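Local coordinates for protein alanine dehydrogenase (Archaeoglobus fulgidus, PDB 1OMO) that catalyses the reversible NAD(+)-dependent oxidative deamination of L-alanine to pyruvate and ammonium, working as a homodimer, at residues Leu6-Val11 against Val98-Tyr103; Glu12-Met17 against Glu306-Lys311; Ser186-Leu191 against Glu209-Asn214; Leu231-Ile236 against Glu283-Phe288; Lys35-Pro40 against Pro55-Gly60. All blocks are in the same frame, centred on the assembly; numbering follows the deposited sequence.

Contact 1: residues Leu6-Val11 against Val98-Tyr103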
# COMPACT_ATOMS: atom_id res chain seq x y z
N LEU A 6 18.81 -0.05 -2.52
CA LEU A 6 19.59 -0.51 -1.36
C LEU A 6 19.26 -1.93 -0.94
O LEU A 6 18.09 -2.30 -0.70
CB LEU A 6 19.41 0.42 -0.18
CG LEU A 6 20.07 1.80 -0.23
CD1 LEU A 6 19.71 2.53 1.04
CD2 LEU A 6 21.58 1.72 -0.37
N THR A 7 20.31 -2.73 -0.88
CA THR A 7 20.24 -4.13 -0.51
C THR A 7 20.24 -4.33 1.01
O THR A 7 20.63 -3.43 1.76
CB THR A 7 21.47 -4.86 -1.02
OG1 THR A 7 22.59 -4.47 -0.26
CG2 THR A 7 21.80 -4.41 -2.38
N GLN A 8 19.85 -5.52 1.48
CA GLN A 8 19.85 -5.74 2.92
C GLN A 8 21.25 -5.55 3.50
O GLN A 8 21.42 -4.89 4.53
CB GLN A 8 19.34 -7.13 3.26
CG GLN A 8 19.23 -7.37 4.76
CD GLN A 8 18.87 -8.80 5.08
OE1 GLN A 8 18.28 -9.51 4.26
NE2 GLN A 8 19.20 -9.23 6.30
N GLU A 9 22.26 -6.12 2.84
CA GLU A 9 23.63 -5.99 3.31
C GLU A 9 24.00 -4.52 3.41
O GLU A 9 24.63 -4.10 4.38
CB GLU A 9 24.60 -6.74 2.37
CG GLU A 9 26.07 -6.69 2.79
CD GLU A 9 26.89 -7.94 2.38
OE1 GLU A 9 26.86 -8.33 1.18
OE2 GLU A 9 27.56 -8.52 3.27
N GLU A 10 23.61 -3.72 2.42
CA GLU A 10 23.92 -2.29 2.43
C GLU A 10 23.18 -1.61 3.56
O GLU A 10 23.81 -0.93 4.38
CB GLU A 10 23.57 -1.62 1.09
CG GLU A 10 24.57 -1.96 -0.03
CD GLU A 10 24.04 -1.70 -1.44
OE1 GLU A 10 24.86 -1.64 -2.38
OE2 GLU A 10 22.82 -1.56 -1.62
N VAL A 11 21.86 -1.79 3.63
CA VAL A 11 21.08 -1.15 4.68
C VAL A 11 21.63 -1.44 6.09
O VAL A 11 21.67 -0.53 6.91
CB VAL A 11 19.60 -1.55 4.60
CG1 VAL A 11 18.81 -0.98 5.80
CG2 VAL A 11 19.03 -1.03 3.31
N VAL A 98 14.38 2.55 -3.17
CA VAL A 98 13.69 1.28 -3.01
C VAL A 98 14.74 0.53 -2.23
O VAL A 98 15.84 0.27 -2.74
CB VAL A 98 13.45 0.55 -4.36
CG1 VAL A 98 12.94 -0.86 -4.08
CG2 VAL A 98 12.41 1.31 -5.21
N MET A 99 14.42 0.21 -0.97
CA MET A 99 15.35 -0.49 -0.06
C MET A 99 14.80 -1.74 0.60
O MET A 99 13.59 -1.94 0.73
CB MET A 99 15.72 0.34 1.16
CG MET A 99 14.71 1.05 1.96
SD MET A 99 15.71 2.12 3.08
CE MET A 99 15.86 3.47 1.95
N ASP A 100 15.72 -2.54 1.10
CA ASP A 100 15.34 -3.71 1.86
C ASP A 100 14.84 -3.14 3.18
O ASP A 100 15.47 -2.25 3.77
CB ASP A 100 16.54 -4.60 2.19
CG ASP A 100 16.21 -5.58 3.32
OD1 ASP A 100 15.24 -6.32 3.17
OD2 ASP A 100 16.89 -5.62 4.37
N ALA A 101 13.72 -3.62 3.65
CA ALA A 101 13.21 -3.19 4.95
C ALA A 101 13.12 -4.45 5.83
O ALA A 101 12.48 -4.43 6.89
CB ALA A 101 11.84 -2.52 4.80
N THR A 102 13.77 -5.54 5.41
CA THR A 102 13.68 -6.78 6.19
C THR A 102 14.43 -6.59 7.48
O THR A 102 13.90 -6.78 8.56
CB THR A 102 14.24 -8.02 5.43
OG1 THR A 102 13.50 -8.23 4.22
CG2 THR A 102 14.11 -9.30 6.31
N TYR A 103 15.67 -6.16 7.36
CA TYR A 103 16.45 -5.93 8.54
C TYR A 103 15.95 -4.77 9.39
O TYR A 103 15.92 -4.88 10.61
CB TYR A 103 17.89 -5.67 8.12
CG TYR A 103 18.81 -5.23 9.24
CD1 TYR A 103 19.20 -3.90 9.36
CD2 TYR A 103 19.35 -6.16 10.14
CE1 TYR A 103 20.12 -3.50 10.33
CE2 TYR A 103 20.25 -5.77 11.10
CZ TYR A 103 20.63 -4.44 11.18
OH TYR A 103 21.51 -4.05 12.16
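Leu6 and Met99 form a parallel bridge between strands 3-6 and 95-100 in the mixed sheet of the beta-sandwich dimer domain, and both strands turn into helices just beyond it. Leu6 N donates to Val98 O at 3.0 Å, and Leu6 O takes Asp100 N in a more bent bond. The Leu6 and Met99 side chains run alongside each other, CB to CB 3.9 Å, on the face covered by Val304 of helix 294-311. Met99 bends at chi3 (86°), which brings CE to 4.1 Å from Leu6 CD1.

Each helix start is closed by side chains. Thr7 and Glu10 make a capping box, with Glu10 N on Thr7 OG1 and Thr7 N on Glu10 OE2. Asp100 forms an Asx turn: its OD1 is gripped by Thr102 OG1 on the syn lone pair and by Thr102 N from above the carboxylate plane, while OD2 accepts from Tyr103 N at 3.3 Å. With an alanine at Asp100, the amides of Thr102 and Tyr103 and the Thr102 hydroxyl would probably lose this acceptor at the start of helix 102-120.

Gln8 lays its aliphatic part over this carboxylate, and its extended chain carries NE2 on to Glu12; Phe320 of the second subunit packs against both Gln8 and Asp100. On the helix side, Gln8 CG lies 4.0 Å from Tyr103 CB.

Contact 2: residues Glu12-Met17 against Glu306-Lys311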
# COMPACT_ATOMS: atom_id res chain seq x y z
N GLU A 12 22.07 -2.69 6.33
CA GLU A 12 22.62 -3.10 7.62
C GLU A 12 23.79 -2.25 8.06
O GLU A 12 24.01 -2.05 9.26
CB GLU A 12 23.06 -4.59 7.59
CG GLU A 12 21.85 -5.53 7.52
CD GLU A 12 22.19 -7.00 7.73
OE1 GLU A 12 23.33 -7.31 8.10
OE2 GLU A 12 21.28 -7.83 7.53
N SER A 13 24.53 -1.72 7.10
CA SER A 13 25.67 -0.89 7.43
C SER A 13 25.31 0.60 7.42
O SER A 13 26.20 1.45 7.48
CB SER A 13 26.80 -1.11 6.42
OG SER A 13 26.53 -0.47 5.16
N LEU A 14 24.02 0.92 7.35
CA LEU A 14 23.59 2.32 7.26
C LEU A 14 22.81 2.91 8.43
O LEU A 14 22.43 4.07 8.37
CB LEU A 14 22.79 2.53 5.96
CG LEU A 14 23.48 3.07 4.70
CD1 LEU A 14 24.94 2.80 4.76
CD2 LEU A 14 22.85 2.48 3.44
N ILE A 15 22.56 2.12 9.47
CA ILE A 15 21.86 2.61 10.65
C ILE A 15 22.41 1.93 11.87
O ILE A 15 22.78 0.77 11.85
CB ILE A 15 20.32 2.29 10.76
CG1 ILE A 15 19.47 3.05 9.77
CG2 ILE A 15 19.80 2.86 12.08
CD1 ILE A 15 18.06 3.33 10.37
N SER A 16 22.38 2.69 12.94
CA SER A 16 22.84 2.29 14.26
C SER A 16 21.59 1.97 15.09
O SER A 16 20.54 2.54 14.83
CB SER A 16 23.56 3.48 14.90
OG SER A 16 24.18 3.08 16.08
N MET A 17 21.71 1.11 16.10
CA MET A 17 20.56 0.82 16.93
C MET A 17 20.21 2.13 17.62
O MET A 17 19.05 2.43 17.84
CB MET A 17 20.88 -0.24 17.99
CG MET A 17 19.79 -0.36 19.10
SD MET A 17 18.15 -0.70 18.45
CE MET A 17 18.12 -2.48 18.24
N GLU A 306 19.62 8.96 3.99
CA GLU A 306 20.58 10.05 4.13
C GLU A 306 21.97 9.51 4.43
O GLU A 306 22.95 10.05 3.96
CB GLU A 306 20.10 11.03 5.22
CG GLU A 306 18.81 11.73 4.78
CD GLU A 306 18.18 12.62 5.82
OE1 GLU A 306 17.18 13.27 5.51
OE2 GLU A 306 18.69 12.66 6.96
N ASN A 307 22.07 8.43 5.20
CA ASN A 307 23.39 7.90 5.45
C ASN A 307 23.93 7.27 4.18
O ASN A 307 25.14 7.16 4.01
CB ASN A 307 23.37 6.86 6.56
CG ASN A 307 23.33 7.49 7.93
OD1 ASN A 307 23.68 8.65 8.09
ND2 ASN A 307 22.91 6.72 8.92
N ALA A 308 23.03 6.83 3.31
CA ALA A 308 23.43 6.21 2.07
C ALA A 308 24.01 7.29 1.13
O ALA A 308 25.03 7.05 0.46
CB ALA A 308 22.24 5.51 1.43
N LEU A 309 23.38 8.46 1.05
CA LEU A 309 23.93 9.51 0.20
C LEU A 309 25.35 9.83 0.71
O LEU A 309 26.31 9.86 -0.07
CB LEU A 309 23.09 10.75 0.27
CG LEU A 309 21.65 10.47 -0.13
CD1 LEU A 309 20.86 11.75 -0.00
CD2 LEU A 309 21.57 9.94 -1.55
N SER A 310 25.46 10.03 2.02
CA SER A 310 26.74 10.36 2.66
C SER A 310 27.89 9.43 2.37
O SER A 310 29.00 9.90 2.18
CB SER A 310 26.60 10.43 4.17
OG SER A 310 25.84 11.57 4.50
N LYS A 311 27.64 8.13 2.34
CA LYS A 311 28.73 7.20 2.11
C LYS A 311 28.81 6.65 0.70
O LYS A 311 29.55 5.71 0.43
CB LYS A 311 28.64 6.04 3.10
CG LYS A 311 28.69 6.47 4.54
CD LYS A 311 28.64 5.23 5.43
CE LYS A 311 28.96 5.58 6.87
NZ LYS A 311 28.80 4.39 7.73
O HOH W 1 28.80 1.97 5.45
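Asn307 ND2 donates to Leu14 O across 2.7 Å in a nearly straight bond (171° at the hydrogen). Leu14 O lies in the plane of the Asn307 amide, whereas the donor approaches it tilted 32° from the carbonyl plane. With CG beside its own backbone N (chi1 -79°), the Asn307 amide reaches the loop carbonyl. Next to this bond Leu14 turns its side chain onto the helix surface: CD2 touches Ala308 CB at 3.7 Å, and CG rests 4.0 Å from Ala308 N. One turn on, Lys311 is extended along its whole length, passing Leu14 CD1 with its CD at 4.5 Å. Its ammonium ends 3.9 Å from Ser13 O, and a water joins Lys311 NZ to Ser13 O by two weak bonds.

The loop between helices 8-12 and 17-32 is thus laid along helix 294-311, the helix that follows the strand 285-289 of the Rossmann-type sheet and packs on the mixed sheet of the dimer domain. Leu14 and Ala308 both reach Leu6 of strand 3-6, so their apolar contact continues into that sheet.

Further out, Glu19 holds the polar side in place. Its OE2 takes a second bond from Asn307 ND2, and its OE1 accepts from Ser16 N at the start of helix 17-32. The hydroxyl of Ser13 bonds to Glu10 O, back in helix 8-12.

Contact 3: residues Ser186-Leu191 against Glu209-Asn214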
# COMPACT_ATOMS: atom_id res chain seq x y z
N SER A 186 10.00 -15.60 33.67
CA SER A 186 8.96 -14.59 33.86
C SER A 186 9.13 -13.74 35.12
O SER A 186 8.52 -12.68 35.26
CB SER A 186 7.60 -15.26 33.96
OG SER A 186 7.37 -16.01 32.80
N ARG A 187 9.94 -14.24 36.04
CA ARG A 187 10.23 -13.57 37.30
C ARG A 187 11.38 -12.63 37.00
O ARG A 187 12.52 -13.06 36.94
CB ARG A 187 10.63 -14.64 38.33
CG ARG A 187 11.19 -14.11 39.62
CD ARG A 187 11.15 -15.20 40.67
NE ARG A 187 9.77 -15.58 40.99
CZ ARG A 187 9.32 -16.82 40.95
NH1 ARG A 187 8.05 -17.07 41.25
NH2 ARG A 187 10.14 -17.81 40.60
N CYS A 188 11.07 -11.36 36.80
CA CYS A 188 12.09 -10.37 36.45
C CYS A 188 11.55 -8.97 36.59
O CYS A 188 10.41 -8.79 36.98
CB CYS A 188 12.50 -10.59 34.99
SG CYS A 188 11.09 -10.48 33.86
N ASP A 189 12.34 -7.96 36.27
CA ASP A 189 11.85 -6.57 36.34
C ASP A 189 11.26 -6.14 34.96
O ASP A 189 10.29 -5.40 34.88
CB ASP A 189 12.98 -5.61 36.73
CG ASP A 189 13.77 -6.09 37.96
OD1 ASP A 189 13.13 -6.43 38.99
OD2 ASP A 189 15.02 -6.13 37.89
N VAL A 190 11.88 -6.65 33.88
CA VAL A 190 11.48 -6.38 32.50
C VAL A 190 11.39 -7.75 31.81
O VAL A 190 12.37 -8.50 31.75
CB VAL A 190 12.55 -5.49 31.77
CG1 VAL A 190 12.19 -5.28 30.29
CG2 VAL A 190 12.65 -4.12 32.49
N LEU A 191 10.19 -8.07 31.31
CA LEU A 191 9.93 -9.34 30.64
C LEU A 191 9.60 -9.06 29.16
O LEU A 191 8.66 -8.34 28.86
CB LEU A 191 8.75 -10.05 31.35
CG LEU A 191 8.18 -11.35 30.76
CD1 LEU A 191 9.24 -12.47 30.78
CD2 LEU A 191 6.94 -11.79 31.56
N GLU A 209 4.89 -8.00 40.94
CA GLU A 209 4.58 -6.59 40.96
C GLU A 209 5.81 -5.86 40.40
O GLU A 209 6.93 -6.37 40.48
CB GLU A 209 4.35 -6.13 42.40
CG GLU A 209 3.20 -6.78 43.11
CD GLU A 209 2.85 -6.11 44.44
OE1 GLU A 209 1.81 -6.47 45.02
OE2 GLU A 209 3.60 -5.22 44.91
N GLY A 210 5.58 -4.67 39.83
CA GLY A 210 6.67 -3.86 39.28
C GLY A 210 7.26 -4.32 37.96
O GLY A 210 8.20 -3.70 37.44
N THR A 211 6.75 -5.41 37.42
CA THR A 211 7.30 -5.89 36.16
C THR A 211 6.82 -5.07 34.96
O THR A 211 5.65 -4.67 34.89
CB THR A 211 6.89 -7.36 35.89
OG1 THR A 211 7.22 -8.18 37.02
CG2 THR A 211 7.62 -7.88 34.63
N HIS A 212 7.74 -4.81 34.05
CA HIS A 212 7.36 -4.15 32.82
C HIS A 212 7.47 -5.21 31.73
O HIS A 212 8.51 -5.81 31.55
CB HIS A 212 8.29 -3.02 32.42
CG HIS A 212 8.07 -2.61 31.02
ND1 HIS A 212 6.87 -2.07 30.59
CD2 HIS A 212 8.79 -2.86 29.90
CE1 HIS A 212 6.86 -2.01 29.28
NE2 HIS A 212 8.01 -2.49 28.83
N ILE A 213 6.39 -5.42 30.97
CA ILE A 213 6.41 -6.43 29.93
C ILE A 213 6.40 -5.83 28.52
O ILE A 213 5.52 -5.04 28.15
CB ILE A 213 5.18 -7.36 30.03
CG1 ILE A 213 5.07 -7.95 31.43
CG2 ILE A 213 5.30 -8.52 29.02
CD1 ILE A 213 3.80 -8.75 31.62
N ASN A 214 7.41 -6.18 27.74
CA ASN A 214 7.41 -5.74 26.37
C ASN A 214 6.72 -6.93 25.68
O ASN A 214 7.33 -8.00 25.57
CB ASN A 214 8.83 -5.58 25.84
CG ASN A 214 9.32 -4.15 25.91
OD1 ASN A 214 8.58 -3.24 26.29
ND2 ASN A 214 10.56 -3.95 25.55
O HOH W 2 7.80 -10.86 37.20
O HOH W 3 9.88 -2.67 35.81
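His212 and Val190 are bridged in parallel in the Rossmann-fold NAD domain, where strands 190-193 and 212-215 are neighbours. The His212 side chain can be followed outward from the backbone. CB lies 4.0 Å from Asp189 O, the carbonyl that takes His212 N at 2.7 Å. With CG anti to the backbone N (chi1 166°), the ring is laid alongside Val190, whose CG1 meets CD2 at the ring edge, 4.2 Å away. At the tip NE2 donates to Asn214 OD1 at 2.7 Å; the oxygen lies in the ring plane, but NE2 sits well above the plane of the Asn214 carbonyl. ND1 bonds to Thr286 OG1 of strand 285-289. With both nitrogens held, the rotation of this buried ring is fixed.

The pairing continues through Leu191 N to His212 O and Asn214 N to Leu191 O. Leu191 and Ile213 occupy the face away from the imidazole. At the loop end, one water gives its hydrogens to Asp189 O and Gly210 O, and another joins Ser186 O to Thr211 OG1, which also bonds to Glu208 O. Ile213 CG2 comes to 3.4 Å from Leu191 O.

Contact 4: residues Leu231-Ile236 against Glu283-Phe288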
# COMPACT_ATOMS: atom_id res chain seq x y z
N LEU A 231 -3.41 -8.96 31.82
CA LEU A 231 -3.95 -7.76 31.19
C LEU A 231 -4.87 -6.99 32.13
O LEU A 231 -4.76 -5.76 32.25
CB LEU A 231 -4.69 -8.11 29.89
CG LEU A 231 -3.87 -8.71 28.74
CD1 LEU A 231 -4.76 -8.91 27.47
CD2 LEU A 231 -2.70 -7.79 28.43
N LYS A 232 -5.77 -7.71 32.79
CA LYS A 232 -6.73 -7.09 33.73
C LYS A 232 -6.08 -6.27 34.85
O LYS A 232 -6.62 -5.27 35.31
CB LYS A 232 -7.56 -8.19 34.40
CG LYS A 232 -8.42 -8.98 33.48
CD LYS A 232 -9.15 -10.02 34.28
CE LYS A 232 -10.02 -10.87 33.40
NZ LYS A 232 -10.79 -11.86 34.21
N LYS A 233 -4.92 -6.75 35.27
CA LYS A 233 -4.16 -6.20 36.39
C LYS A 233 -3.06 -5.22 36.01
O LYS A 233 -2.28 -4.79 36.87
CB LYS A 233 -3.59 -7.42 37.15
CG LYS A 233 -2.26 -7.27 37.88
CD LYS A 233 -1.78 -8.62 38.51
CE LYS A 233 -1.29 -9.61 37.47
NZ LYS A 233 -0.29 -10.62 38.02
N ALA A 234 -3.00 -4.82 34.73
CA ALA A 234 -1.89 -3.97 34.31
C ALA A 234 -2.26 -2.67 33.62
O ALA A 234 -3.38 -2.47 33.16
CB ALA A 234 -0.94 -4.80 33.37
N LYS A 235 -1.28 -1.76 33.58
CA LYS A 235 -1.43 -0.51 32.86
C LYS A 235 -0.91 -0.88 31.45
O LYS A 235 0.30 -1.12 31.23
CB LYS A 235 -0.58 0.58 33.50
CG LYS A 235 -0.54 1.85 32.67
CD LYS A 235 0.22 2.98 33.40
CE LYS A 235 -0.59 3.56 34.57
NZ LYS A 235 0.22 4.46 35.47
N ILE A 236 -1.82 -0.96 30.50
CA ILE A 236 -1.47 -1.34 29.14
C ILE A 236 -1.17 -0.12 28.27
O ILE A 236 -1.95 0.80 28.18
CB ILE A 236 -2.64 -2.14 28.49
CG1 ILE A 236 -3.06 -3.29 29.41
CG2 ILE A 236 -2.22 -2.70 27.12
CD1 ILE A 236 -4.37 -3.96 28.96
N GLU A 283 4.65 -0.56 42.27
CA GLU A 283 3.91 -1.81 42.36
C GLU A 283 3.28 -2.26 41.05
O GLU A 283 3.29 -3.44 40.72
CB GLU A 283 2.82 -1.67 43.44
CG GLU A 283 3.39 -1.45 44.85
CD GLU A 283 4.08 -0.08 45.05
OE1 GLU A 283 5.20 -0.03 45.65
OE2 GLU A 283 3.50 0.95 44.62
N GLU A 284 2.75 -1.32 40.29
CA GLU A 284 2.07 -1.67 39.06
C GLU A 284 2.81 -2.50 38.03
O GLU A 284 4.05 -2.50 37.93
CB GLU A 284 1.50 -0.42 38.38
CG GLU A 284 2.49 0.64 37.94
CD GLU A 284 1.77 1.84 37.33
OE1 GLU A 284 2.40 2.89 37.09
OE2 GLU A 284 0.56 1.72 37.09
N ILE A 285 2.02 -3.26 37.29
CA ILE A 285 2.57 -4.07 36.21
C ILE A 285 2.30 -3.28 34.95
O ILE A 285 1.15 -2.94 34.69
CB ILE A 285 1.84 -5.42 36.08
CG1 ILE A 285 2.16 -6.27 37.32
CG2 ILE A 285 2.25 -6.10 34.72
CD1 ILE A 285 1.49 -7.67 37.36
N THR A 286 3.34 -2.97 34.18
CA THR A 286 3.13 -2.23 32.93
C THR A 286 3.31 -3.14 31.73
O THR A 286 4.07 -4.12 31.79
CB THR A 286 4.09 -0.97 32.80
OG1 THR A 286 5.44 -1.37 33.07
CG2 THR A 286 3.65 0.15 33.74
N ILE A 287 2.59 -2.82 30.66
CA ILE A 287 2.68 -3.57 29.43
C ILE A 287 2.76 -2.67 28.21
O ILE A 287 1.99 -1.74 28.06
CB ILE A 287 1.45 -4.51 29.18
CG1 ILE A 287 1.41 -5.67 30.17
CG2 ILE A 287 1.58 -5.11 27.75
CD1 ILE A 287 0.11 -6.51 30.06
N PHE A 288 3.73 -2.95 27.34
CA PHE A 288 3.83 -2.25 26.08
C PHE A 288 3.41 -3.30 25.01
O PHE A 288 4.11 -4.28 24.78
CB PHE A 288 5.26 -1.77 25.79
CG PHE A 288 5.45 -1.28 24.37
CD1 PHE A 288 6.44 -1.81 23.55
CD2 PHE A 288 4.64 -0.27 23.86
CE1 PHE A 288 6.62 -1.34 22.25
CE2 PHE A 288 4.82 0.21 22.57
CZ PHE A 288 5.81 -0.32 21.75
O HOH W 4 -0.77 -3.16 37.83
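The carboxylate of Glu284 meets Lys235 at its edge, NZ lying close to the carboxylate plane: NZ bonds to OE1 on the syn lone pair at 3.1 Å and more weakly to OE2 at 3.2 Å, making a salt bridge. Lys235 CE also comes close to OE2, at 3.3 Å. Glu284 sets CG between its backbone N and carbonyl carbon (chi1 62°) and runs extended from there, while Lys235 bends at chi3 to bring its ammonium over. Both groups have further partners, as Glu280 N and Ser281 N donate to OE1, and NZ donates to Gly278 O. An alanine at Glu284 would probably leave the Lys235 charge without its close carboxylate partner and the two loop amides without an acceptor.

Behind the charges, strand residues 234-236 and 285-288 run parallel in the sheet of the NAD domain, their axes 25° apart. Lys235 N donates to Ile285 O and Ile287 N to Lys235 O, both at 2.9 Å.

The sheet face away from the salt bridge is apolar. Ala234 CB rests on Ile285 CG2 at 3.7 Å, and Ile287 CD1 touches Leu231 CD2 at 3.5 Å, the two side chains crossing at about a right angle. Beside them, Lys233 bends its aliphatic arm across Ile285 CD1. The chemistry divides by face, mainly hydrocarbon on one and the Lys235-Glu284 ion pair on the other, where three N-H donors on a single oxygen probably favour an ionised Glu284.

Contact 5: residues Lys35-Pro40 against Pro55-Gly60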
# COMPACT_ATOMS: atom_id res chain seq x y z
N LYS A 35 1.66 15.44 13.99
CA LYS A 35 2.59 15.84 12.94
C LYS A 35 3.08 14.69 12.04
O LYS A 35 4.12 14.79 11.39
CB LYS A 35 3.76 16.60 13.55
CG LYS A 35 3.32 17.90 14.19
CD LYS A 35 4.47 18.61 14.89
CE LYS A 35 3.98 19.84 15.63
NZ LYS A 35 5.16 20.60 16.10
N ALA A 36 2.32 13.60 12.02
CA ALA A 36 2.65 12.46 11.17
C ALA A 36 1.33 11.92 10.64
O ALA A 36 0.29 12.04 11.28
CB ALA A 36 3.37 11.36 11.95
N GLN A 37 1.38 11.34 9.47
CA GLN A 37 0.17 10.81 8.88
C GLN A 37 0.38 9.28 8.74
O GLN A 37 1.47 8.82 8.37
CB GLN A 37 0.01 11.57 7.56
CG GLN A 37 -1.19 11.28 6.68
CD GLN A 37 -1.15 12.16 5.40
OE1 GLN A 37 -0.07 12.49 4.87
NE2 GLN A 37 -2.34 12.52 4.90
N MET A 38 -0.63 8.49 9.08
CA MET A 38 -0.48 7.05 8.95
C MET A 38 -1.78 6.28 8.82
O MET A 38 -2.55 6.17 9.78
CB MET A 38 0.33 6.47 10.14
CG MET A 38 0.54 4.96 10.10
SD MET A 38 1.39 4.26 11.52
CE MET A 38 0.15 4.50 12.74
N PRO A 39 -2.06 5.75 7.62
CA PRO A 39 -3.29 4.99 7.42
C PRO A 39 -3.12 3.60 8.02
O PRO A 39 -2.01 3.16 8.31
CB PRO A 39 -3.41 4.91 5.90
CG PRO A 39 -2.78 6.21 5.45
CD PRO A 39 -1.55 6.25 6.33
N PRO A 40 -4.24 2.91 8.24
CA PRO A 40 -4.24 1.55 8.80
C PRO A 40 -3.45 0.65 7.80
O PRO A 40 -3.36 0.97 6.61
CB PRO A 40 -5.72 1.18 8.80
CG PRO A 40 -6.40 2.52 8.99
CD PRO A 40 -5.62 3.42 8.09
N PRO A 55 1.89 2.42 4.66
CA PRO A 55 2.34 3.76 4.24
C PRO A 55 2.37 4.76 5.37
O PRO A 55 1.60 4.64 6.31
CB PRO A 55 1.32 4.15 3.17
CG PRO A 55 0.07 3.57 3.74
CD PRO A 55 0.47 2.21 4.28
N ALA A 56 3.25 5.75 5.28
CA ALA A 56 3.35 6.78 6.31
C ALA A 56 4.07 8.03 5.84
O ALA A 56 4.91 7.98 4.96
CB ALA A 56 4.04 6.23 7.56
N HIS A 57 3.77 9.15 6.48
CA HIS A 57 4.39 10.41 6.16
C HIS A 57 4.78 11.15 7.45
O HIS A 57 3.92 11.34 8.34
CB HIS A 57 3.39 11.26 5.37
CG HIS A 57 3.84 12.67 5.12
ND1 HIS A 57 2.96 13.71 4.96
CD2 HIS A 57 5.08 13.20 4.98
CE1 HIS A 57 3.63 14.83 4.74
NE2 HIS A 57 4.92 14.55 4.75
N LEU A 58 6.06 11.53 7.55
CA LEU A 58 6.57 12.31 8.69
C LEU A 58 8.06 12.61 8.50
O LEU A 58 8.71 12.06 7.60
CB LEU A 58 6.40 11.59 10.02
CG LEU A 58 7.49 10.54 10.31
CD1 LEU A 58 7.42 10.05 11.78
CD2 LEU A 58 7.30 9.39 9.33
N MET A 59 8.59 13.50 9.34
CA MET A 59 9.99 13.85 9.27
C MET A 59 10.43 14.27 7.89
O MET A 59 11.60 14.16 7.55
CB MET A 59 10.84 12.67 9.74
CG MET A 59 10.40 12.12 11.07
SD MET A 59 11.34 10.68 11.51
CE MET A 59 11.33 10.80 13.28
N GLY A 60 9.49 14.71 7.07
CA GLY A 60 9.84 15.17 5.75
C GLY A 60 9.85 14.17 4.63
O GLY A 60 10.20 14.52 3.50
O HOH W 5 6.62 15.17 10.40
O HOH W 6 0.50 2.31 7.80
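His57 O is gripped by Gln37 N, 2.8 Å away, in a nearly straight bond (169°) that lies in the carbonyl plane, and the CA of Ala36 brings its hydrogen to the same oxygen. The return bond, His57 N to Gln37 O, spans 3.0 Å, and together they make a hydrogen-bonded antiparallel pair. As partners in this pair, Gln37 and His57 carry their side chains on the same side, CB to CB 4.0 Å, with the amide and ring planes turned 46° apart. Phe46 of the second subunit meets the His57 ring edge-to-face.

Segment 35-40 is the approach to strand 42-45, the outer neighbour of strand 50-58 in the mixed sheet of the beta-sandwich dimer. It runs antiparallel to residues 55-58 with this single bridge.

On the side away from His57, Ala36 CB packs against Leu58 CB at 3.6 Å, and Leu58 goes on to Ala27 of helix 17-32. Met38 bends at chi3, and its end leads away from the strand and packs on Leu293 and Ile295. Pro39 has no N-H to offer; its CD lies over Pro55 O at 3.5 Å, and a water donates to both Pro39 O and Pro55 O. At the far end a second water links the two segments, giving a hydrogen to Lys35 O at 2.7 Å and accepting from Met59 N.

Overall arrangement
From the N terminus, the first residues enter contact 1 and then contact 2 in turn, and the two cross: contact 1 closes at 98-103, contact 2 only at 306-311, near the chain's end. They touch through Leu6, Leu14 and Ala308, joining the mixed sheet to helix 294-311. Contact 5 is a short loop nested within both and, like contact 1, borders the second subunit. Contacts 3 and 4 follow in series inside the span of contact 2. They are neighbours in the parallel NAD-domain sheet, joined by bonds such as Ile213 N to Thr286 O, and their centres lie about 34 to 37 Å from those of contacts 1 and 2.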